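Local coordinates for hypothetical protein (Nostoc punctiforme, PDB 2O62), which is of unknown function but joins two calycin-clan domains, the second resembling the C-terminal domain of an ATP synthase biogenesis factor, at residues 103-117 / 215-227. Numbering follows the deposited sequence.
With GOL (glycerol), chain J.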
ATOM      1  N   ARG A 103       3.226 -13.005  -7.120  1.00 20.86           N
ATOM      2  CA  ARG A 103       2.751 -12.532  -5.830  1.00 19.66           C
ATOM      3  C   ARG A 103       1.940 -11.270  -5.959  1.00 20.47           C
ATOM      4  O   ARG A 103       2.205 -10.429  -6.825  1.00 20.02           O
ATOM      5  CB  ARG A 103       3.939 -12.193  -4.906  1.00 21.32           C
ATOM      6  CG  ARG A 103       4.690 -13.401  -4.357  1.00 20.25           C
ATOM      7  CD  ARG A 103       3.958 -14.226  -3.302  1.00 22.05           C
ATOM      8  NE  ARG A 103       3.161 -13.354  -2.447  1.00 22.10           N
ATOM      9  CZ  ARG A 103       3.616 -12.701  -1.389  1.00 21.38           C
ATOM     10  NH1 ARG A 103       4.834 -12.943  -0.934  1.00 21.04           N
ATOM     11  NH2 ARG A 103       2.811 -11.850  -0.756  1.00 21.26           N
ATOM     12  N   ARG A 104       0.965 -11.132  -5.066  1.00 20.29           N
ATOM     13  CA  ARG A 104       0.407  -9.828  -4.725  1.00 20.85           C
ATOM     14  C   ARG A 104       0.555  -9.648  -3.232  1.00 21.11           C
ATOM     15  O   ARG A 104       0.531 -10.628  -2.457  1.00 20.81           O
ATOM     16  CB  ARG A 104      -1.042  -9.643  -5.141  1.00 20.68           C
ATOM     17  CG  ARG A 104      -1.337 -10.047  -6.547  1.00 22.59           C
ATOM     18  CD  ARG A 104      -2.606  -9.422  -7.064  1.00 22.54           C
ATOM     19  NE  ARG A 104      -3.782  -9.893  -6.368  1.00 21.58           N
ATOM     20  CZ  ARG A 104      -5.034  -9.555  -6.649  1.00 24.82           C
ATOM     21  NH1 ARG A 104      -5.299  -8.735  -7.647  1.00 23.56           N
ATOM     22  NH2 ARG A 104      -6.037 -10.052  -5.935  1.00 25.08           N
ATOM     23  N   LEU A 105       0.746  -8.401  -2.827  1.00 20.86           N
ATOM     24  CA  LEU A 105       0.704  -8.031  -1.421  1.00 21.00           C
ATOM     25  C   LEU A 105      -0.200  -6.849  -1.346  1.00 20.83           C
ATOM     26  O   LEU A 105       0.112  -5.795  -1.946  1.00 20.30           O
ATOM     27  CB  LEU A 105       2.062  -7.617  -0.850  1.00 21.73           C
ATOM     28  CG  LEU A 105       1.758  -7.056   0.567  1.00 27.08           C
ATOM     29  CD1 LEU A 105       1.853  -8.200   1.601  1.00 27.81           C
ATOM     30  CD2 LEU A 105       2.450  -5.883   1.010  1.00 27.36           C
ATOM     31  N   ARG A 106      -1.314  -7.017  -0.633  1.00 21.14           N
ATOM     32  CA  ARG A 106      -2.345  -5.989  -0.606  1.00 21.12           C
ATOM     33  C   ARG A 106      -2.565  -5.599   0.841  1.00 22.16           C
ATOM     34  O   ARG A 106      -2.756  -6.468   1.694  1.00 22.86           O
ATOM     35  CB  ARG A 106      -3.622  -6.451  -1.237  1.00 21.53           C
ATOM     36  CG  ARG A 106      -3.380  -7.038  -2.549  1.00 21.94           C
ATOM     37  CD  ARG A 106      -4.636  -7.267  -3.366  1.00 23.03           C
ATOM     38  NE  ARG A 106      -5.381  -8.465  -3.014  1.00 22.16           N
ATOM     39  CZ  ARG A 106      -6.675  -8.498  -2.692  1.00 23.07           C
ATOM     40  NH1 ARG A 106      -7.397  -7.388  -2.577  1.00 23.86           N
ATOM     41  NH2 ARG A 106      -7.284  -9.660  -2.515  1.00 21.05           N
ATOM     42  N   LEU A 107      -2.456  -4.311   1.115  1.00 21.02           N
ATOM     43  CA  LEU A 107      -2.556  -3.821   2.470  1.00 21.25           C
ATOM     44  C   LEU A 107      -3.712  -2.837   2.589  1.00 20.41           C
ATOM     45  O   LEU A 107      -3.731  -1.816   1.918  1.00 19.83           O
ATOM     46  CB  LEU A 107      -1.221  -3.187   2.921  1.00 20.84           C
ATOM     47  CG  LEU A 107      -1.011  -2.927   4.433  1.00 26.12           C
ATOM     48  CD1 LEU A 107       0.431  -3.062   4.815  1.00 30.54           C
ATOM     49  CD2 LEU A 107      -1.448  -1.545   4.797  1.00 27.97           C
ATOM     50  N   VAL A 108      -4.657  -3.149   3.472  1.00 20.34           N
ATOM     51  CA  VAL A 108      -5.741  -2.277   3.833  1.00 20.21           C
ATOM     52  C   VAL A 108      -5.511  -1.626   5.215  1.00 19.84           C
ATOM     53  O   VAL A 108      -5.167  -2.304   6.204  1.00 19.86           O
ATOM     54  CB  VAL A 108      -7.070  -3.054   3.886  1.00 21.40           C
ATOM     55  CG1 VAL A 108      -8.213  -2.134   4.116  1.00 22.62           C
ATOM     56  CG2 VAL A 108      -7.267  -3.834   2.622  1.00 21.86           C
ATOM     57  N   GLN A 109      -5.668  -0.307   5.249  1.00 19.66           N
ATOM     58  CA  GLN A 109      -5.692   0.468   6.477  1.00 19.59           C
ATOM     59  C   GLN A 109      -7.080   0.968   6.768  1.00 19.74           C
ATOM     60  O   GLN A 109      -7.802   1.397   5.851  1.00 18.90           O
ATOM     61  CB  GLN A 109      -4.754   1.685   6.391  1.00 20.64           C
ATOM     62  CG  GLN A 109      -3.277   1.345   6.118  1.00 21.65           C
ATOM     63  CD  GLN A 109      -2.323   2.495   6.370  1.00 22.44           C
ATOM     64  OE1 GLN A 109      -2.493   3.277   7.329  1.00 26.55           O
ATOM     65  NE2 GLN A 109      -1.281   2.572   5.551  1.00 23.88           N
ATOM     66  N   LEU A 110      -7.437   0.945   8.045  1.00 20.04           N
ATOM     67  CA  LEU A 110      -8.769   1.270   8.529  1.00 19.64           C
ATOM     68  C   LEU A 110      -8.633   2.207   9.713  1.00 19.85           C
ATOM     69  O   LEU A 110      -7.930   1.892  10.678  1.00 20.40           O
ATOM     70  CB  LEU A 110      -9.515   0.009   8.942  1.00 21.26           C
ATOM     71  CG  LEU A 110      -9.697  -1.048   7.863  1.00 22.93           C
ATOM     72  CD1 LEU A 110     -10.271  -2.280   8.486  1.00 26.65           C
ATOM     73  CD2 LEU A 110     -10.618  -0.564   6.724  1.00 22.04           C
ATOM     74  N   PHE A 111      -9.253   3.384   9.605  1.00 18.66           N
ATOM     75  CA  PHE A 111      -9.241   4.401  10.647  1.00 18.12           C
ATOM     76  C   PHE A 111     -10.613   4.529  11.274  1.00 18.80           C
ATOM     77  O   PHE A 111     -11.646   4.355  10.601  1.00 18.40           O
ATOM     78  CB  PHE A 111      -8.768   5.772  10.088  1.00 18.08           C
ATOM     79  CG  PHE A 111      -7.308   5.771   9.649  1.00 18.49           C
ATOM     80  CD1 PHE A 111      -6.905   5.088   8.516  1.00 19.59           C
ATOM     81  CD2 PHE A 111      -6.333   6.411  10.425  1.00 19.50           C
ATOM     82  CE1 PHE A 111      -5.572   5.060   8.105  1.00 19.43           C
ATOM     83  CE2 PHE A 111      -4.997   6.369  10.011  1.00 19.16           C
ATOM     84  CZ  PHE A 111      -4.632   5.688   8.859  1.00 20.74           C
ATOM     85  N   ASP A 112     -10.611   4.897  12.537  1.00 18.88           N
ATOM     86  CA  ASP A 112     -11.832   5.073  13.296  1.00 19.95           C
ATOM     87  C   ASP A 112     -12.436   6.461  13.151  1.00 20.16           C
ATOM     88  O   ASP A 112     -11.987   7.276  12.352  1.00 19.82           O
ATOM     89  CB  ASP A 112     -11.604   4.657  14.761  1.00 20.25           C
ATOM     90  CG  ASP A 112     -10.728   5.598  15.537  1.00 21.47           C
ATOM     91  OD1 ASP A 112     -10.655   6.772  15.176  1.00 20.82           O
ATOM     92  OD2 ASP A 112     -10.132   5.130  16.537  1.00 22.73           O
ATOM     93  N   ARG A 113     -13.485   6.728  13.908  1.00 21.86           N
ATOM     94  CA  ARG A 113     -14.179   8.000  13.782  1.00 22.95           C
ATOM     95  C   ARG A 113     -13.412   9.183  14.334  1.00 22.74           C
ATOM     96  O   ARG A 113     -13.752  10.311  14.008  1.00 24.05           O
ATOM     97  CB  ARG A 113     -15.555   7.914  14.432  1.00 23.38           C
ATOM     98  CG  ARG A 113     -16.437   6.945  13.713  1.00 24.56           C
ATOM     99  CD  ARG A 113     -17.790   6.883  14.325  1.00 25.47           C
ATOM    100  NE  ARG A 113     -18.450   5.682  13.868  1.00 22.09           N
ATOM    101  CZ  ARG A 113     -19.043   5.566  12.688  1.00 22.67           C
ATOM    102  NH1 ARG A 113     -19.060   6.583  11.827  1.00 23.04           N
ATOM    103  NH2 ARG A 113     -19.596   4.435  12.357  1.00 18.20           N
ATOM    104  N   ASN A 114     -12.430   8.922  15.190  1.00 22.83           N
ATOM    105  CA  ASN A 114     -11.587   9.965  15.757  1.00 23.51           C
ATOM    106  C   ASN A 114     -10.326  10.165  14.930  1.00 22.76           C
ATOM    107  O   ASN A 114      -9.404  10.899  15.326  1.00 22.57           O
ATOM    108  CB  ASN A 114     -11.217   9.632  17.193  1.00 24.62           C
ATOM    109  CG  ASN A 114     -12.431   9.468  18.095  1.00 28.18           C
ATOM    110  OD1 ASN A 114     -12.563   8.460  18.795  1.00 36.08           O
ATOM    111  ND2 ASN A 114     -13.333  10.430  18.065  1.00 30.55           N
ATOM    112  N   GLY A 115     -10.290   9.529  13.771  1.00 21.60           N
ATOM    113  CA  GLY A 115      -9.173   9.664  12.870  1.00 21.28           C
ATOM    114  C   GLY A 115      -7.915   8.928  13.282  1.00 21.69           C
ATOM    115  O   GLY A 115      -6.856   9.300  12.801  1.00 22.36           O
ATOM    116  N   HIS A 116      -8.023   7.849  14.082  1.00 20.99           N
ATOM    117  CA  HIS A 116      -6.875   7.051  14.484  1.00 21.08           C
ATOM    118  C   HIS A 116      -6.894   5.685  13.808  1.00 20.62           C
ATOM    119  O   HIS A 116      -7.952   5.112  13.598  1.00 21.02           O
ATOM    120  CB  HIS A 116      -6.882   6.840  15.990  1.00 22.14           C
ATOM    121  CG  HIS A 116      -6.725   8.094  16.772  1.00 22.65           C
ATOM    122  ND1 HIS A 116      -7.604   8.463  17.761  1.00 25.31           N
ATOM    123  CD2 HIS A 116      -5.809   9.080  16.696  1.00 25.65           C
ATOM    124  CE1 HIS A 116      -7.217   9.610  18.291  1.00 26.38           C
ATOM    125  NE2 HIS A 116      -6.133  10.011  17.655  1.00 26.90           N
ATOM    126  N   LEU A 117      -5.717   5.145  13.489  1.00 20.47           N
ATOM    127  CA  LEU A 117      -5.630   3.811  12.905  1.00 20.53           C
ATOM    128  C   LEU A 117      -6.265   2.784  13.853  1.00 21.01           C
ATOM    129  O   LEU A 117      -5.965   2.745  15.049  1.00 21.03           O
ATOM    130  CB  LEU A 117      -4.188   3.441  12.568  1.00 21.07           C
ATOM    131  CG  LEU A 117      -3.946   2.092  11.884  1.00 21.42           C
ATOM    132  CD1 LEU A 117      -4.442   2.092  10.485  1.00 21.05           C
ATOM    133  CD2 LEU A 117      -2.472   1.826  11.870  1.00 22.81           C
ATOM    134  N   LEU A 215       5.662  -5.145   9.261  1.00 20.46           N
ATOM    135  CA  LEU A 215       4.786  -6.289   9.200  1.00 19.71           C
ATOM    136  C   LEU A 215       5.406  -7.514   8.558  1.00 19.39           C
ATOM    137  O   LEU A 215       6.553  -7.478   8.041  1.00 17.84           O
ATOM    138  CB  LEU A 215       3.537  -5.881   8.395  1.00 20.75           C
ATOM    139  CG  LEU A 215       2.605  -4.845   9.048  1.00 21.43           C
ATOM    140  CD1 LEU A 215       1.692  -4.203   7.992  1.00 24.18           C
ATOM    141  CD2 LEU A 215       1.814  -5.481  10.199  1.00 24.00           C
ATOM    142  N   PRO A 216       4.662  -8.637   8.586  1.00 19.32           N
ATOM    143  CA  PRO A 216       5.096  -9.778   7.809  1.00 19.22           C
ATOM    144  C   PRO A 216       5.253  -9.534   6.278  1.00 19.26           C
ATOM    145  O   PRO A 216       4.710  -8.561   5.683  1.00 20.31           O
ATOM    146  CB  PRO A 216       3.979 -10.799   8.047  1.00 19.68           C
ATOM    147  CG  PRO A 216       3.364 -10.410   9.345  1.00 19.80           C
ATOM    148  CD  PRO A 216       3.427  -8.937   9.363  1.00 18.64           C
ATOM    149  N   ASP A 217       5.987 -10.451   5.661  1.00 19.13           N
ATOM    150  CA  ASP A 217       6.133 -10.499   4.203  1.00 18.86           C
ATOM    151  C   ASP A 217       6.795  -9.240   3.635  1.00 19.14           C
ATOM    152  O   ASP A 217       6.468  -8.797   2.527  1.00 19.30           O
ATOM    153  CB  ASP A 217       4.771 -10.705   3.552  1.00 19.45           C
ATOM    154  CG  ASP A 217       4.875 -11.103   2.060  1.00 22.25           C
ATOM    155  OD1 ASP A 217       5.742 -11.951   1.687  1.00 21.87           O
ATOM    156  OD2 ASP A 217       4.121 -10.542   1.224  1.00 28.07           O
ATOM    157  N   GLY A 218       7.673  -8.651   4.442  1.00 19.12           N
ATOM    158  CA  GLY A 218       8.438  -7.439   4.085  1.00 19.26           C
ATOM    159  C   GLY A 218       7.576  -6.196   3.926  1.00 19.71           C
ATOM    160  O   GLY A 218       8.017  -5.182   3.381  1.00 19.54           O
ATOM    161  N   ALA A 219       6.356  -6.239   4.494  1.00 20.13           N
ATOM    162  CA  ALA A 219       5.395  -5.146   4.396  1.00 19.71           C
ATOM    163  C   ALA A 219       5.558  -4.078   5.472  1.00 19.32           C
ATOM    164  O   ALA A 219       5.970  -4.351   6.607  1.00 18.41           O
ATOM    165  CB  ALA A 219       4.006  -5.684   4.444  1.00 20.71           C
ATOM    166  N   SER A 220       5.218  -2.850   5.122  1.00 20.05           N
ATOM    167  CA  SER A 220       5.120  -1.790   6.082  1.00 20.09           C
ATOM    168  C   SER A 220       3.868  -0.975   5.815  1.00 20.65           C
ATOM    169  O   SER A 220       3.368  -0.916   4.678  1.00 20.45           O
ATOM    170  CB  SER A 220       6.380  -0.903   6.069  1.00 21.34           C
ATOM    171  OG  SER A 220       6.618  -0.354   4.803  1.00 19.95           O
ATOM    172  N   ALA A 221       3.341  -0.387   6.871  1.00 20.57           N
ATOM    173  CA  ALA A 221       2.243   0.551   6.738  1.00 20.98           C
ATOM    174  C   ALA A 221       2.628   1.877   7.395  1.00 21.20           C
ATOM    175  O   ALA A 221       3.033   1.899   8.550  1.00 20.76           O
ATOM    176  CB  ALA A 221       1.022   0.000   7.407  1.00 23.17           C
ATOM    177  N   THR A 222       2.453   2.987   6.688  1.00 21.87           N
ATOM    178  CA  THR A 222       2.700   4.319   7.261  1.00 22.13           C
ATOM    179  C   THR A 222       1.356   5.048   7.369  1.00 22.70           C
ATOM    180  O   THR A 222       0.641   5.174   6.381  1.00 24.39           O
ATOM    181  CB  THR A 222       3.759   5.110   6.424  1.00 22.92           C
ATOM    182  OG1 THR A 222       4.989   4.378   6.456  1.00 23.80           O
ATOM    183  CG2 THR A 222       3.996   6.498   6.979  1.00 24.46           C
ATOM    184  N   SER A 223       1.020   5.459   8.583  1.00 22.31           N
ATOM    185  CA  SER A 223      -0.285   5.973   8.950  1.00 22.71           C
ATOM    186  C   SER A 223      -0.172   7.340   9.604  1.00 22.64           C
ATOM    187  O   SER A 223       0.643   7.502  10.517  1.00 23.59           O
ATOM    188  CB  SER A 223      -0.979   5.080   9.966  1.00 22.29           C
ATOM    189  OG  SER A 223      -1.086   3.747   9.449  1.00 23.07           O
ATOM    190  N   PRO A 224      -1.047   8.293   9.199  1.00 23.34           N
ATOM    191  CA  PRO A 224      -1.181   9.540   9.963  1.00 23.55           C
ATOM    192  C   PRO A 224      -1.396   9.272  11.463  1.00 22.77           C
ATOM    193  O   PRO A 224      -2.104   8.357  11.813  1.00 23.02           O
ATOM    194  CB  PRO A 224      -2.430  10.194   9.337  1.00 24.11           C
ATOM    195  CG  PRO A 224      -2.586   9.560   7.995  1.00 25.53           C
ATOM    196  CD  PRO A 224      -1.973   8.236   8.052  1.00 23.83           C
ATOM    197  N   LEU A 225      -0.763  10.031  12.352  1.00 23.25           N
ATOM    198  CA  LEU A 225      -1.050   9.871  13.770  1.00 23.03           C
ATOM    199  C   LEU A 225      -2.508  10.234  14.086  1.00 23.00           C
ATOM    200  O   LEU A 225      -3.105   9.680  15.001  1.00 22.10           O
ATOM    201  CB  LEU A 225      -0.101  10.719  14.625  1.00 22.74           C
ATOM    202  CG  LEU A 225       1.359  10.234  14.555  1.00 24.49           C
ATOM    203  CD1 LEU A 225       2.315  11.210  15.271  1.00 24.04           C
ATOM    204  CD2 LEU A 225       1.497   8.799  15.094  1.00 25.27           C
ATOM    205  N   LYS A 226      -3.052  11.205  13.362  1.00 24.25           N
ATOM    206  CA  LYS A 226      -4.462  11.565  13.510  1.00 25.69           C
ATOM    207  C   LYS A 226      -4.890  12.226  12.256  1.00 24.53           C
ATOM    208  O   LYS A 226      -4.238  13.159  11.801  1.00 24.88           O
ATOM    209  CB  LYS A 226      -4.727  12.532  14.655  1.00 26.69           C
ATOM    210  CG  LYS A 226      -6.275  12.767  14.926  1.00 27.32           C
ATOM    211  CD  LYS A 226      -6.573  13.522  16.198  1.00 29.68           C
ATOM    212  CE  LYS A 226      -8.038  13.345  16.702  1.00 32.58           C
ATOM    213  NZ  LYS A 226      -9.019  13.748  15.684  1.00 34.88           N
ATOM    214  N   VAL A 227      -5.983  11.753  11.696  1.00 23.92           N
ATOM    215  CA  VAL A 227      -6.599  12.422  10.583  1.00 24.82           C
ATOM    216  C   VAL A 227      -7.232  13.719  11.077  1.00 25.74           C
ATOM    217  O   VAL A 227      -8.107  13.689  11.928  1.00 24.93           O
ATOM    218  CB  VAL A 227      -7.640  11.510   9.928  1.00 24.38           C
ATOM    219  CG1 VAL A 227      -8.351  12.231   8.821  1.00 25.90           C
ATOM    220  CG2 VAL A 227      -6.982  10.289   9.425  1.00 26.20           C
TER
HETATM  221  C1  GOL J 277      -3.148   6.069  14.942  1.00 37.10           C
HETATM  222  O1  GOL J 277      -3.154   6.688  13.684  1.00 24.56           O
HETATM  223  C2  GOL J 277      -1.782   5.956  15.592  1.00 40.24           C
HETATM  224  O2  GOL J 277      -1.592   4.625  16.026  1.00 44.95           O
HETATM  225  C3  GOL J 277      -1.758   6.818  16.852  1.00 44.13           C
HETATM  226  O3  GOL J 277      -2.280   8.107  16.587  1.00 45.73           O
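Asp217 OD1 is gripped twice: by Arg103 NH1 at 2.9 Å, on its syn side, and by the backbone N of Arg135. Arg103 NH2 takes the other oxygen, Asp217 OD2, at 2.7 Å, so guanidinium and carboxylate meet end-on, their planes 32° apart. Bends at chi2 and chi3 (-36°) curl the arginine so that NH2 also donates to Arg104 O, while NE and NH1 reach Glu125 O and Ala133 O. A leucine in place of Arg103 would probably leave the buried Asp217 carboxylate without its countercharge and these carbonyls without their donor. Next along the strand, Leu105 CD2 lies on Ala219 CB. Leu107 splits its methyls: CD1 meets Leu215 CD1 tip to tip at 3.6 Å, and CD2 rests on Ala221 CB. The Gln109 amide then bridges two neighbours, OE1 accepting from Ser223 OG at 2.6 Å, from above the carbonyl plane, and NE2 giving a weak bond to Thr222 O. Beyond it Phe111 CZ packs 3.8 Å from Pro224 CD, the two side chains crossing at about a right angle. At the far end the 112–115 type I turn docks by backbone, Val227 N to Gly115 O at 2.8 Å, and Lys226 NZ bonds Asn114 O from above its carbonyl plane. A glycerol, probably from the crystallisation liquor, accepts from Leu117 N through O1. Strands 103-111 and 219-224, 8.8 Å apart at a 27° angle, thus pack through side chains, as in face-to-face sheet packing, here joining the N-terminal antiparallel sheet to the ten-stranded C-terminal barrel of this two-domain calycin-clan protein.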